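Local coordinates for rifamycin polyketide synthase (Amycolatopsis mediterranei, PDB 4LN9), which takes part in building the rifamycin polyketide, the part in the crystal being the terminal-module dehydratase domain, which removes water from a polyketide intermediate, at residues P196-W205 against F216-A225; V178-L187 against H244-A252. One frame throughout, in Å; residues are numbered along the deposited sequence.

Contact 1 pairs two neighbouring strands, and contact 2 packs two helices on the same side of the domain. Along the chain, contact 1 is nested in the loop that contact 2 closes. Their centres lie about 12 Å apart, and they touch directly. V178 N is 2.8 Å from V204 O, a probable hydrogen bond that adds strand 176-178 to the sheet edge. Y184 OH lies 3.2 Å from V201 N, again a probable hydrogen bond. H244 CE1 packs 3.1 Å from F198 O. The active site is close to both: F198 meets the ring of H70, and H244 shares a helix with D240. H70 and D240 are probably the catalytic pair, as in related dehydratases.

Contact 1 of 2, residues P196-W205 against F216-A225; sequences PTFRAVRAVW and FAEIALPEDA
The side chain of E218 lies against W205 and the start of R202. Its CB sits 4.4 Å from R202 CB. CG then meets the six-membered end of the W205 indole, 3.9 Å from CH2. The chain stays extended beyond CG (chi2 -173°), which carries the carboxylate along the ring edge. CD is still beside CH2, and OE2 ends 3.6 Å from W205 CH2. The carboxylate and indole planes are 37° apart. OE2 accepts a hydrogen bond from W170 NE1, and the W170 ring meets W205 edge-to-face, so one tryptophan serves both partners.

These residues belong to the hairpin of strands 201-207 and 214-220, in the C-terminal half of the double hotdog fold. The pairing is antiparallel and broken by a classic beta bulge: R202 and A203 both face E218. R202 N gives a bond of 2.8 Å to E218 O, while E218 N reaches A203 O at 3.2 Å and less straight (142°). V201 and I219 turn to the other face, toward helix 236-251. There V201 CG2 meets I219 CD1 at 3.9 Å.

Just before strand 201-207, A200 O accepts a hydrogen bond from A220 N at 2.9 Å. A200 CB touches both I219 CG2 and L221 CD2. P222 CG comes to 3.2 Å from P196 O; P196 and F198 fit the last part of the GYxYGPxF motif of dehydratase domains.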
ATOM      1  N   PRO A 196       7.076 -15.844 -28.895  1.00 44.74           N
ATOM      2  CA  PRO A 196       6.240 -15.196 -29.904  1.00 44.15           C
ATOM      3  C   PRO A 196       5.862 -13.759 -29.553  1.00 46.66           C
ATOM      4  O   PRO A 196       5.783 -12.915 -30.445  1.00 37.06           O
ATOM      5  CB  PRO A 196       4.991 -16.076 -29.935  1.00 44.65           C
ATOM      6  CG  PRO A 196       5.488 -17.426 -29.552  1.00 46.29           C
ATOM      7  CD  PRO A 196       6.571 -17.184 -28.541  1.00 45.60           C
ATOM      8  N   THR A 197       5.542 -13.501 -28.289  1.00 39.27           N
ATOM      9  CA  THR A 197       5.173 -12.150 -27.878  1.00 40.25           C
ATOM     10  C   THR A 197       6.280 -11.142 -28.180  1.00 36.15           C
ATOM     11  O   THR A 197       6.007 -10.014 -28.589  1.00 38.68           O
ATOM     12  CB  THR A 197       4.803 -12.077 -26.385  1.00 34.65           C
ATOM     13  OG1 THR A 197       3.755 -13.013 -26.106  1.00 37.67           O
ATOM     14  CG2 THR A 197       4.328 -10.676 -26.025  1.00 37.84           C
ATOM     15  N   PHE A 198       7.531 -11.576 -28.051  1.00 32.58           N
ATOM     16  CA  PHE A 198       8.656 -10.656 -28.165  1.00 33.43           C
ATOM     17  C   PHE A 198       9.277 -10.644 -29.553  1.00 34.28           C
ATOM     18  O   PHE A 198      10.121  -9.800 -29.850  1.00 34.32           O
ATOM     19  CB  PHE A 198       9.726 -10.959 -27.117  1.00 37.60           C
ATOM     20  CG  PHE A 198       9.360 -10.508 -25.735  1.00 34.62           C
ATOM     21  CD1 PHE A 198       9.946  -9.383 -25.177  1.00 33.88           C
ATOM     22  CD2 PHE A 198       8.369 -11.164 -25.026  1.00 32.82           C
ATOM     23  CE1 PHE A 198       9.589  -8.956 -23.912  1.00 33.29           C
ATOM     24  CE2 PHE A 198       8.015 -10.750 -23.757  1.00 34.80           C
ATOM     25  CZ  PHE A 198       8.611  -9.631 -23.207  1.00 35.75           C
ATOM     26  N   ARG A 199       8.919 -11.617 -30.384  1.00 35.65           N
ATOM     27  CA  ARG A 199       9.456 -11.655 -31.737  1.00 33.97           C
ATOM     28  C   ARG A 199       8.718 -10.680 -32.650  1.00 39.51           C
ATOM     29  O   ARG A 199       7.883 -11.081 -33.460  1.00 35.92           O
ATOM     30  CB  ARG A 199       9.445 -13.083 -32.293  1.00 36.94           C
ATOM     31  CG  ARG A 199      10.469 -13.990 -31.623  1.00 42.23           C
ATOM     32  CD  ARG A 199      10.681 -15.287 -32.389  1.00 41.39           C
ATOM     33  NE  ARG A 199       9.434 -16.030 -32.550  1.00 44.91           N
ATOM     34  CZ  ARG A 199       9.075 -17.066 -31.797  1.00 54.78           C
ATOM     35  NH1 ARG A 199       9.880 -17.510 -30.840  1.00 47.47           N
ATOM     36  NH2 ARG A 199       7.899 -17.648 -31.991  1.00 56.26           N
ATOM     37  N   ALA A 200       8.934  -9.388 -32.415  1.00 29.40           N
ATOM     38  CA  ALA A 200       8.100  -8.354 -33.016  1.00 31.59           C
ATOM     39  C   ALA A 200       8.854  -7.535 -34.061  1.00 25.58           C
ATOM     40  O   ALA A 200       8.293  -6.614 -34.654  1.00 31.08           O
ATOM     41  CB  ALA A 200       7.519  -7.446 -31.943  1.00 27.13           C
ATOM     42  N   VAL A 201      10.136  -7.827 -34.243  1.00 28.32           N
ATOM     43  CA  VAL A 201      10.919  -7.129 -35.253  1.00 27.94           C
ATOM     44  C   VAL A 201      10.554  -7.625 -36.648  1.00 32.62           C
ATOM     45  O   VAL A 201      10.712  -8.807 -36.954  1.00 30.41           O
ATOM     46  CB  VAL A 201      12.431  -7.304 -35.022  1.00 31.09           C
ATOM     47  CG1 VAL A 201      13.216  -6.610 -36.125  1.00 30.65           C
ATOM     48  CG2 VAL A 201      12.824  -6.751 -33.660  1.00 29.93           C
ATOM     49  N   ARG A 202       9.982  -6.740 -37.462  1.00 28.90           N
ATOM     50  CA  ARG A 202       9.436  -7.125 -38.765  1.00 26.87           C
ATOM     51  C   ARG A 202      10.405  -6.866 -39.918  1.00 30.79           C
ATOM     52  O   ARG A 202      10.373  -7.557 -40.936  1.00 32.77           O
ATOM     53  CB  ARG A 202       8.111  -6.406 -39.023  1.00 28.15           C
ATOM     54  CG  ARG A 202       7.033  -6.732 -38.003  1.00 31.52           C
ATOM     55  CD  ARG A 202       6.299  -8.007 -38.384  1.00 37.71           C
ATOM     56  NE  ARG A 202       5.631  -7.862 -39.673  1.00 43.18           N
ATOM     57  CZ  ARG A 202       5.259  -8.878 -40.446  1.00 51.46           C
ATOM     58  NH1 ARG A 202       5.435 -10.128 -40.038  1.00 41.59           N
ATOM     59  NH2 ARG A 202       4.673  -8.641 -41.612  1.00 44.80           N
ATOM     60  N   ALA A 203      11.207  -5.816 -39.783  1.00 27.35           N
ATOM     61  CA  ALA A 203      12.201  -5.470 -40.788  1.00 33.02           C
ATOM     62  C   ALA A 203      13.274  -4.633 -40.113  1.00 29.94           C
ATOM     63  O   ALA A 203      12.999  -3.927 -39.143  1.00 31.39           O
ATOM     64  CB  ALA A 203      11.555  -4.683 -41.920  1.00 31.82           C
ATOM     65  N   VAL A 204      14.496  -4.719 -40.623  1.00 28.50           N
ATOM     66  CA  VAL A 204      15.587  -3.893 -40.130  1.00 31.82           C
ATOM     67  C   VAL A 204      16.372  -3.325 -41.306  1.00 32.85           C
ATOM     68  O   VAL A 204      16.534  -3.992 -42.326  1.00 34.05           O
ATOM     69  CB  VAL A 204      16.540  -4.715 -39.245  1.00 32.08           C
ATOM     70  CG1 VAL A 204      17.830  -3.950 -38.996  1.00 31.60           C
ATOM     71  CG2 VAL A 204      15.859  -5.076 -37.933  1.00 29.33           C
ATOM     72  N   TRP A 205      16.698  -2.033 -41.233  1.00 28.38           N
ATOM     73  CA  TRP A 205      17.667  -1.451 -42.162  1.00 29.09           C
ATOM     74  C   TRP A 205      18.813  -0.867 -41.401  1.00 36.86           C
ATOM     75  O   TRP A 205      18.638  -0.374 -40.286  1.00 32.45           O
ATOM     76  CB  TRP A 205      17.025  -0.359 -43.013  1.00 31.13           C
ATOM     77  CG  TRP A 205      15.802  -0.808 -43.769  1.00 30.04           C
ATOM     78  CD1 TRP A 205      15.696  -1.089 -45.129  1.00 32.36           C
ATOM     79  CD2 TRP A 205      14.433  -0.891 -43.255  1.00 30.84           C
ATOM     80  NE1 TRP A 205      14.402  -1.401 -45.460  1.00 32.49           N
ATOM     81  CE2 TRP A 205      13.595  -1.307 -44.379  1.00 30.70           C
ATOM     82  CE3 TRP A 205      13.846  -0.692 -42.014  1.00 26.59           C
ATOM     83  CZ2 TRP A 205      12.233  -1.508 -44.240  1.00 29.91           C
ATOM     84  CZ3 TRP A 205      12.473  -0.907 -41.884  1.00 26.91           C
ATOM     85  CH2 TRP A 205      11.684  -1.280 -42.977  1.00 30.47           C
ATOM     86  N   PHE A 216      17.338   1.135 -38.238  1.00 25.70           N
ATOM     87  CA  PHE A 216      15.921   1.420 -38.441  1.00 24.63           C
ATOM     88  C   PHE A 216      15.129   0.116 -38.447  1.00 25.78           C
ATOM     89  O   PHE A 216      15.625  -0.911 -38.907  1.00 27.66           O
ATOM     90  CB  PHE A 216      15.723   2.161 -39.766  1.00 24.55           C
ATOM     91  CG  PHE A 216      16.470   3.462 -39.847  1.00 28.83           C
ATOM     92  CD1 PHE A 216      16.044   4.562 -39.121  1.00 25.88           C
ATOM     93  CD2 PHE A 216      17.655   3.556 -40.561  1.00 29.21           C
ATOM     94  CE1 PHE A 216      16.748   5.751 -39.158  1.00 28.93           C
ATOM     95  CE2 PHE A 216      18.350   4.749 -40.623  1.00 29.66           C
ATOM     96  CZ  PHE A 216      17.909   5.842 -39.900  1.00 29.55           C
ATOM     97  N   ALA A 217      13.933   0.132 -37.869  1.00 24.69           N
ATOM     98  CA  ALA A 217      13.128  -1.081 -37.824  1.00 21.62           C
ATOM     99  C   ALA A 217      11.637  -0.792 -37.808  1.00 24.39           C
ATOM    100  O   ALA A 217      11.199   0.262 -37.346  1.00 22.38           O
ATOM    101  CB  ALA A 217      13.518  -1.941 -36.632  1.00 25.90           C
ATOM    102  N   GLU A 218      10.866  -1.717 -38.373  1.00 21.79           N
ATOM    103  CA  GLU A 218       9.440  -1.771 -38.107  1.00 23.88           C
ATOM    104  C   GLU A 218       9.149  -2.858 -37.090  1.00 27.13           C
ATOM    105  O   GLU A 218       9.673  -3.970 -37.177  1.00 27.80           O
ATOM    106  CB  GLU A 218       8.652  -2.007 -39.399  1.00 29.36           C
ATOM    107  CG  GLU A 218       8.776  -0.867 -40.402  1.00 29.69           C
ATOM    108  CD  GLU A 218       7.872  -1.024 -41.613  1.00 26.21           C
ATOM    109  OE1 GLU A 218       6.799  -1.657 -41.490  1.00 28.28           O
ATOM    110  OE2 GLU A 218       8.170  -0.396 -42.653  1.00 27.25           O
ATOM    111  N   ILE A 219       8.399  -2.482 -36.060  1.00 24.85           N
ATOM    112  CA  ILE A 219       8.085  -3.379 -34.962  1.00 24.29           C
ATOM    113  C   ILE A 219       6.573  -3.516 -34.896  1.00 23.20           C
ATOM    114  O   ILE A 219       5.852  -2.527 -35.021  1.00 25.02           O
ATOM    115  CB  ILE A 219       8.569  -2.801 -33.618  1.00 25.98           C
ATOM    116  CG1 ILE A 219       9.982  -2.228 -33.752  1.00 28.11           C
ATOM    117  CG2 ILE A 219       8.500  -3.855 -32.523  1.00 28.11           C
ATOM    118  CD1 ILE A 219      11.048  -3.274 -34.001  1.00 27.37           C
ATOM    119  N   ALA A 220       6.092  -4.754 -34.851  1.00 27.20           N
ATOM    120  CA  ALA A 220       4.667  -5.002 -34.690  1.00 25.16           C
ATOM    121  C   ALA A 220       4.450  -6.224 -33.809  1.00 26.85           C
ATOM    122  O   ALA A 220       5.036  -7.279 -34.045  1.00 31.28           O
ATOM    123  CB  ALA A 220       4.009  -5.202 -36.047  1.00 28.26           C
ATOM    124  N   LEU A 221       3.684  -6.048 -32.736  1.00 32.51           N
ATOM    125  CA  LEU A 221       3.361  -7.159 -31.845  1.00 33.47           C
ATOM    126  C   LEU A 221       2.493  -8.162 -32.593  1.00 35.73           C
ATOM    127  O   LEU A 221       1.659  -7.772 -33.410  1.00 31.48           O
ATOM    128  CB  LEU A 221       2.611  -6.653 -30.610  1.00 35.17           C
ATOM    129  CG  LEU A 221       3.418  -5.927 -29.529  1.00 34.24           C
ATOM    130  CD1 LEU A 221       2.571  -5.729 -28.279  1.00 40.61           C
ATOM    131  CD2 LEU A 221       4.699  -6.680 -29.202  1.00 34.20           C
ATOM    132  N   PRO A 222       2.652  -9.459 -32.287  1.00 39.08           N
ATOM    133  CA  PRO A 222       1.742 -10.447 -32.859  1.00 37.89           C
ATOM    134  C   PRO A 222       0.314 -10.209 -32.386  1.00 38.18           C
ATOM    135  O   PRO A 222       0.103  -9.536 -31.376  1.00 32.89           O
ATOM    136  CB  PRO A 222       2.270 -11.775 -32.308  1.00 39.24           C
ATOM    137  CG  PRO A 222       2.996 -11.408 -31.059  1.00 43.37           C
ATOM    138  CD  PRO A 222       3.596 -10.058 -31.327  1.00 36.01           C
ATOM    139  N   GLU A 223      -0.660 -10.723 -33.129  1.00 42.12           N
ATOM    140  CA  GLU A 223      -2.062 -10.434 -32.839  1.00 42.39           C
ATOM    141  C   GLU A 223      -2.468 -10.888 -31.438  1.00 33.53           C
ATOM    142  O   GLU A 223      -3.342 -10.287 -30.816  1.00 39.30           O
ATOM    143  CB  GLU A 223      -2.981 -11.054 -33.894  1.00 45.09           C
ATOM    144  CG  GLU A 223      -3.313 -10.128 -35.055  1.00 56.97           C
ATOM    145  CD  GLU A 223      -4.048  -8.871 -34.620  1.00 60.11           C
ATOM    146  OE1 GLU A 223      -5.058  -8.990 -33.892  1.00 55.27           O
ATOM    147  OE2 GLU A 223      -3.661  -7.770 -35.069  1.00 61.08           O
ATOM    148  N   ASP A 224      -1.770 -11.889 -30.912  1.00 37.74           N
ATOM    149  CA  ASP A 224      -2.044 -12.391 -29.570  1.00 39.54           C
ATOM    150  C   ASP A 224      -1.853 -11.321 -28.497  1.00 45.76           C
ATOM    151  O   ASP A 224      -2.474 -11.381 -27.436  1.00 45.13           O
ATOM    152  CB  ASP A 224      -1.164 -13.603 -29.264  1.00 48.63           C
ATOM    153  CG  ASP A 224      -1.657 -14.865 -29.938  1.00 61.23           C
ATOM    154  OD1 ASP A 224      -2.609 -14.776 -30.743  1.00 60.70           O
ATOM    155  OD2 ASP A 224      -1.099 -15.946 -29.660  1.00 60.71           O
ATOM    156  N   ALA A 225      -0.952 -10.378 -28.753  1.00 39.14           N
ATOM    157  CA  ALA A 225      -0.565  -9.392 -27.745  1.00 36.17           C
ATOM    158  C   ALA A 225      -1.369  -8.100 -27.875  1.00 37.47           C
ATOM    159  O   ALA A 225      -1.309  -7.229 -27.007  1.00 36.55           O
ATOM    160  CB  ALA A 225       0.925  -9.102 -27.831  1.00 37.46           C
TER

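Contact 2 of 2, residues V178-L187 against H244-A252; sequences VDLTGAYDVL and HSTMVSAAA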
ATOM      1  N   VAL A 178      18.211  -5.546 -43.934  1.00 32.57           N
ATOM      2  CA  VAL A 178      18.884  -6.718 -43.389  1.00 38.81           C
ATOM      3  C   VAL A 178      17.964  -7.931 -43.496  1.00 39.31           C
ATOM      4  O   VAL A 178      16.768  -7.830 -43.226  1.00 44.27           O
ATOM      5  CB  VAL A 178      19.257  -6.501 -41.910  1.00 41.21           C
ATOM      6  CG1 VAL A 178      19.964  -7.725 -41.351  1.00 42.56           C
ATOM      7  CG2 VAL A 178      20.122  -5.258 -41.758  1.00 39.76           C
ATOM      8  N   ASP A 179      18.484  -9.027 -44.047  1.00 44.30           N
ATOM      9  CA  ASP A 179      17.723 -10.275 -44.107  1.00 43.13           C
ATOM     10  C   ASP A 179      17.609 -10.884 -42.714  1.00 40.38           C
ATOM     11  O   ASP A 179      18.621 -11.132 -42.061  1.00 46.73           O
ATOM     12  CB  ASP A 179      18.407 -11.266 -45.055  1.00 48.80           C
ATOM     13  CG  ASP A 179      17.494 -12.406 -45.470  1.00 55.25           C
ATOM     14  OD1 ASP A 179      16.486 -12.650 -44.773  1.00 53.76           O
ATOM     15  OD2 ASP A 179      17.790 -13.064 -46.490  1.00 64.25           O
ATOM     16  N   LEU A 180      16.398 -11.040 -42.229  1.00 42.84           N
ATOM     17  CA  LEU A 180      16.193 -11.430 -40.849  1.00 42.91           C
ATOM     18  C   LEU A 180      16.164 -12.927 -40.636  1.00 46.21           C
ATOM     19  O   LEU A 180      16.294 -13.402 -39.536  1.00 45.07           O
ATOM     20  CB  LEU A 180      14.918 -10.808 -40.327  1.00 40.66           C
ATOM     21  CG  LEU A 180      15.035  -9.306 -40.187  1.00 43.17           C
ATOM     22  CD1 LEU A 180      13.925  -8.710 -39.376  1.00 37.16           C
ATOM     23  CD2 LEU A 180      16.382  -8.934 -39.628  1.00 41.85           C
ATOM     24  N   THR A 181      16.004 -13.627 -41.757  1.00 48.84           N
ATOM     25  CA  THR A 181      15.971 -15.077 -41.813  1.00 47.92           C
ATOM     26  C   THR A 181      17.000 -15.692 -40.886  1.00 42.30           C
ATOM     27  O   THR A 181      18.204 -15.491 -41.036  1.00 45.53           O
ATOM     28  CB  THR A 181      16.216 -15.590 -43.245  1.00 44.53           C
ATOM     29  OG1 THR A 181      14.980 -15.602 -43.970  1.00 50.68           O
ATOM     30  CG2 THR A 181      16.794 -16.997 -43.214  1.00 50.79           C
ATOM     31  N   GLY A 182      16.495 -16.449 -39.926  1.00 45.62           N
ATOM     32  CA  GLY A 182      17.313 -17.139 -38.961  1.00 48.15           C
ATOM     33  C   GLY A 182      17.762 -16.378 -37.732  1.00 57.55           C
ATOM     34  O   GLY A 182      18.245 -16.962 -36.787  1.00 52.35           O
ATOM     35  N   ALA A 183      17.579 -15.073 -37.731  1.00 51.10           N
ATOM     36  CA  ALA A 183      18.167 -14.205 -36.707  1.00 50.18           C
ATOM     37  C   ALA A 183      17.692 -14.525 -35.285  1.00 43.62           C
ATOM     38  O   ALA A 183      18.497 -14.553 -34.353  1.00 47.01           O
ATOM     39  CB  ALA A 183      17.921 -12.738 -37.042  1.00 51.97           C
ATOM     40  N   TYR A 184      16.385 -14.704 -35.110  1.00 42.42           N
ATOM     41  CA  TYR A 184      15.823 -14.977 -33.784  1.00 46.15           C
ATOM     42  C   TYR A 184      16.247 -16.355 -33.260  1.00 54.71           C
ATOM     43  O   TYR A 184      16.213 -16.606 -32.055  1.00 55.35           O
ATOM     44  CB  TYR A 184      14.290 -14.854 -33.798  1.00 43.38           C
ATOM     45  CG  TYR A 184      13.753 -13.462 -33.490  1.00 45.50           C
ATOM     46  CD1 TYR A 184      12.774 -12.881 -34.291  1.00 41.05           C
ATOM     47  CD2 TYR A 184      14.140 -12.779 -32.340  1.00 42.56           C
ATOM     48  CE1 TYR A 184      12.270 -11.622 -34.009  1.00 47.11           C
ATOM     49  CE2 TYR A 184      13.640 -11.520 -32.050  1.00 41.38           C
ATOM     50  CZ  TYR A 184      12.709 -10.943 -32.889  1.00 40.39           C
ATOM     51  OH  TYR A 184      12.217  -9.688 -32.611  1.00 37.50           O
ATOM     52  N   ASP A 185      16.685 -17.228 -34.166  1.00 60.18           N
ATOM     53  CA  ASP A 185      17.254 -18.521 -33.784  1.00 51.58           C
ATOM     54  C   ASP A 185      18.695 -18.368 -33.307  1.00 51.05           C
ATOM     55  O   ASP A 185      19.113 -19.007 -32.342  1.00 53.88           O
ATOM     56  CB  ASP A 185      17.199 -19.504 -34.956  1.00 55.94           C
ATOM     57  CG  ASP A 185      15.813 -20.079 -35.173  1.00 62.92           C
ATOM     58  OD1 ASP A 185      14.972 -19.978 -34.255  1.00 62.62           O
ATOM     59  OD2 ASP A 185      15.565 -20.641 -36.262  1.00 71.48           O
ATOM     60  N   VAL A 186      19.454 -17.531 -34.005  1.00 51.63           N
ATOM     61  CA  VAL A 186      20.847 -17.291 -33.659  1.00 56.66           C
ATOM     62  C   VAL A 186      20.962 -16.582 -32.310  1.00 63.30           C
ATOM     63  O   VAL A 186      21.894 -16.832 -31.544  1.00 56.93           O
ATOM     64  CB  VAL A 186      21.556 -16.460 -34.747  1.00 52.79           C
ATOM     65  CG1 VAL A 186      23.011 -16.223 -34.372  1.00 55.23           C
ATOM     66  CG2 VAL A 186      21.453 -17.159 -36.096  1.00 58.13           C
ATOM     67  N   LEU A 187      19.943 -15.792 -31.978  1.00 55.80           N
ATOM     68  CA  LEU A 187      19.852 -15.145 -30.671  1.00 61.40           C
ATOM     69  C   LEU A 187      19.521 -16.140 -29.559  1.00 49.24           C
ATOM     70  O   LEU A 187      20.092 -16.076 -28.470  1.00 57.02           O
ATOM     71  CB  LEU A 187      18.816 -14.017 -30.699  1.00 51.43           C
ATOM     72  CG  LEU A 187      19.206 -12.742 -31.452  1.00 49.26           C
ATOM     73  CD1 LEU A 187      18.142 -11.667 -31.288  1.00 46.23           C
ATOM     74  CD2 LEU A 187      20.562 -12.234 -30.984  1.00 50.77           C
ATOM     75  N   HIS A 244      15.880  -4.419 -29.214  1.00 31.94           N
ATOM     76  CA  HIS A 244      16.587  -5.641 -29.591  1.00 32.12           C
ATOM     77  C   HIS A 244      16.663  -5.877 -31.082  1.00 38.08           C
ATOM     78  O   HIS A 244      17.495  -6.665 -31.540  1.00 34.74           O
ATOM     79  CB  HIS A 244      16.080  -6.868 -28.822  1.00 34.86           C
ATOM     80  CG  HIS A 244      14.777  -7.443 -29.345  1.00 33.88           C
ATOM     81  ND1 HIS A 244      13.799  -7.860 -28.517  1.00 31.24           N
ATOM     82  CD2 HIS A 244      14.429  -7.901 -30.615  1.00 33.53           C
ATOM     83  CE1 HIS A 244      12.819  -8.443 -29.234  1.00 29.20           C
ATOM     84  NE2 HIS A 244      13.198  -8.451 -30.522  1.00 32.36           N
ATOM     85  N   SER A 245      16.080  -4.946 -31.841  1.00 33.85           N
ATOM     86  CA  SER A 245      16.323  -4.870 -33.280  1.00 35.23           C
ATOM     87  C   SER A 245      17.811  -4.725 -33.607  1.00 37.65           C
ATOM     88  O   SER A 245      18.285  -5.257 -34.611  1.00 37.87           O
ATOM     89  CB  SER A 245      15.528  -3.718 -33.901  1.00 32.59           C
ATOM     90  OG  SER A 245      16.080  -2.465 -33.537  1.00 32.31           O
ATOM     91  N   THR A 246      18.554  -4.070 -32.719  1.00 32.78           N
ATOM     92  CA  THR A 246      20.000  -3.922 -32.888  1.00 37.31           C
ATOM     93  C   THR A 246      20.717  -5.268 -32.815  1.00 39.27           C
ATOM     94  O   THR A 246      21.729  -5.481 -33.483  1.00 40.99           O
ATOM     95  CB  THR A 246      20.608  -2.969 -31.838  1.00 38.44           C
ATOM     96  OG1 THR A 246      20.250  -3.407 -30.521  1.00 38.87           O
ATOM     97  CG2 THR A 246      20.109  -1.548 -32.053  1.00 33.07           C
ATOM     98  N   MET A 247      20.206  -6.156 -31.968  1.00 33.94           N
ATOM     99  CA  MET A 247      20.773  -7.491 -31.810  1.00 39.70           C
ATOM    100  C   MET A 247      20.348  -8.385 -32.967  1.00 45.71           C
ATOM    101  O   MET A 247      21.168  -9.089 -33.557  1.00 43.74           O
ATOM    102  CB  MET A 247      20.313  -8.114 -30.491  1.00 47.88           C
ATOM    103  CG  MET A 247      21.043  -7.594 -29.266  1.00 54.84           C
ATOM    104  SD  MET A 247      20.096  -7.859 -27.754  1.00 76.93           S
ATOM    105  CE  MET A 247      19.572  -9.557 -27.977  1.00 56.91           C
ATOM    106  N   VAL A 248      19.051  -8.377 -33.262  1.00 42.92           N
ATOM    107  CA  VAL A 248      18.535  -9.032 -34.455  1.00 45.46           C
ATOM    108  C   VAL A 248      19.334  -8.626 -35.689  1.00 46.09           C
ATOM    109  O   VAL A 248      19.737  -9.473 -36.485  1.00 51.63           O
ATOM    110  CB  VAL A 248      17.046  -8.707 -34.681  1.00 43.17           C
ATOM    111  CG1 VAL A 248      16.617  -9.128 -36.078  1.00 47.66           C
ATOM    112  CG2 VAL A 248      16.189  -9.389 -33.625  1.00 43.97           C
ATOM    113  N   SER A 249      19.632  -7.334 -35.795  1.00 43.87           N
ATOM    114  CA  SER A 249      20.498  -6.833 -36.855  1.00 48.76           C
ATOM    115  C   SER A 249      21.850  -7.543 -36.857  1.00 48.55           C
ATOM    116  O   SER A 249      22.300  -8.034 -37.891  1.00 56.84           O
ATOM    117  CB  SER A 249      20.696  -5.322 -36.720  1.00 44.23           C
ATOM    118  OG  SER A 249      21.399  -4.798 -37.834  1.00 44.79           O
ATOM    119  N   ALA A 250      22.480  -7.620 -35.688  1.00 51.16           N
ATOM    120  CA  ALA A 250      23.805  -8.223 -35.575  1.00 54.42           C
ATOM    121  C   ALA A 250      23.771  -9.732 -35.812  1.00 53.36           C
ATOM    122  O   ALA A 250      24.649 -10.282 -36.476  1.00 60.81           O
ATOM    123  CB  ALA A 250      24.419  -7.907 -34.219  1.00 50.16           C
ATOM    124  N   ALA A 251      22.726 -10.388 -35.312  1.00 56.96           N
ATOM    125  CA  ALA A 251      22.607 -11.840 -35.426  1.00 57.12           C
ATOM    126  C   ALA A 251      22.554 -12.319 -36.878  1.00 62.21           C
ATOM    127  O   ALA A 251      22.794 -13.492 -37.159  1.00 61.13           O
ATOM    128  CB  ALA A 251      21.394 -12.337 -34.655  1.00 43.94           C
ATOM    129  N   ALA A 252      22.222 -11.413 -37.793  1.00 64.11           N
ATOM    130  CA  ALA A 252      22.253 -11.721 -39.222  1.00 68.51           C
ATOM    131  C   ALA A 252      23.560 -11.252 -39.859  1.00 70.09           C
ATOM    132  O   ALA A 252      23.773 -11.411 -41.062  1.00 69.39           O
ATOM    133  CB  ALA A 252      21.059 -11.092 -39.927  1.00 65.78           C
TER
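H244 fills the last place of a DxxxH sequence on helix 236-251, consistent with the DxxxQ/H motif of polyketide synthase dehydratases, and Y184 of helix 183-190 meets it. Helix 236-251 is the central helix of the C-terminal hotdog. The two short helical segments cross at 97°, with their axes 8.5 Å apart at closest approach.

Y184 OH and H244 NE2 share a hydrogen bond of 2.6 Å, and either could be the donor. NE2 lies in the plane of the tyrosine ring and OH in the plane of the imidazole, yet the two rings stand nearly upright to each other (83°). The histidine is held at both nitrogens, because ND1 bonds D240.

V248 is the apolar centre. Its two methyls part ways: CG1 is anti to the backbone N (chi1 167°) and touches L180 CD2 at 3.6 Å and A183 CB. CG2 lies over a face of the Y184 ring, a CH-pi contact 4.1 Å from the centroid, and also meets L187 CD1.

Small residues let the helices come close further along, where the CA atoms of A183 and A251 are 5.2 Å apart. A251 CB packs against L187 CD2 at 3.8 Å. M247 CE touches the same leucine methyl. A252 CB rests 3.8 Å from V178 CG1 and 3.2 Å from D179 O.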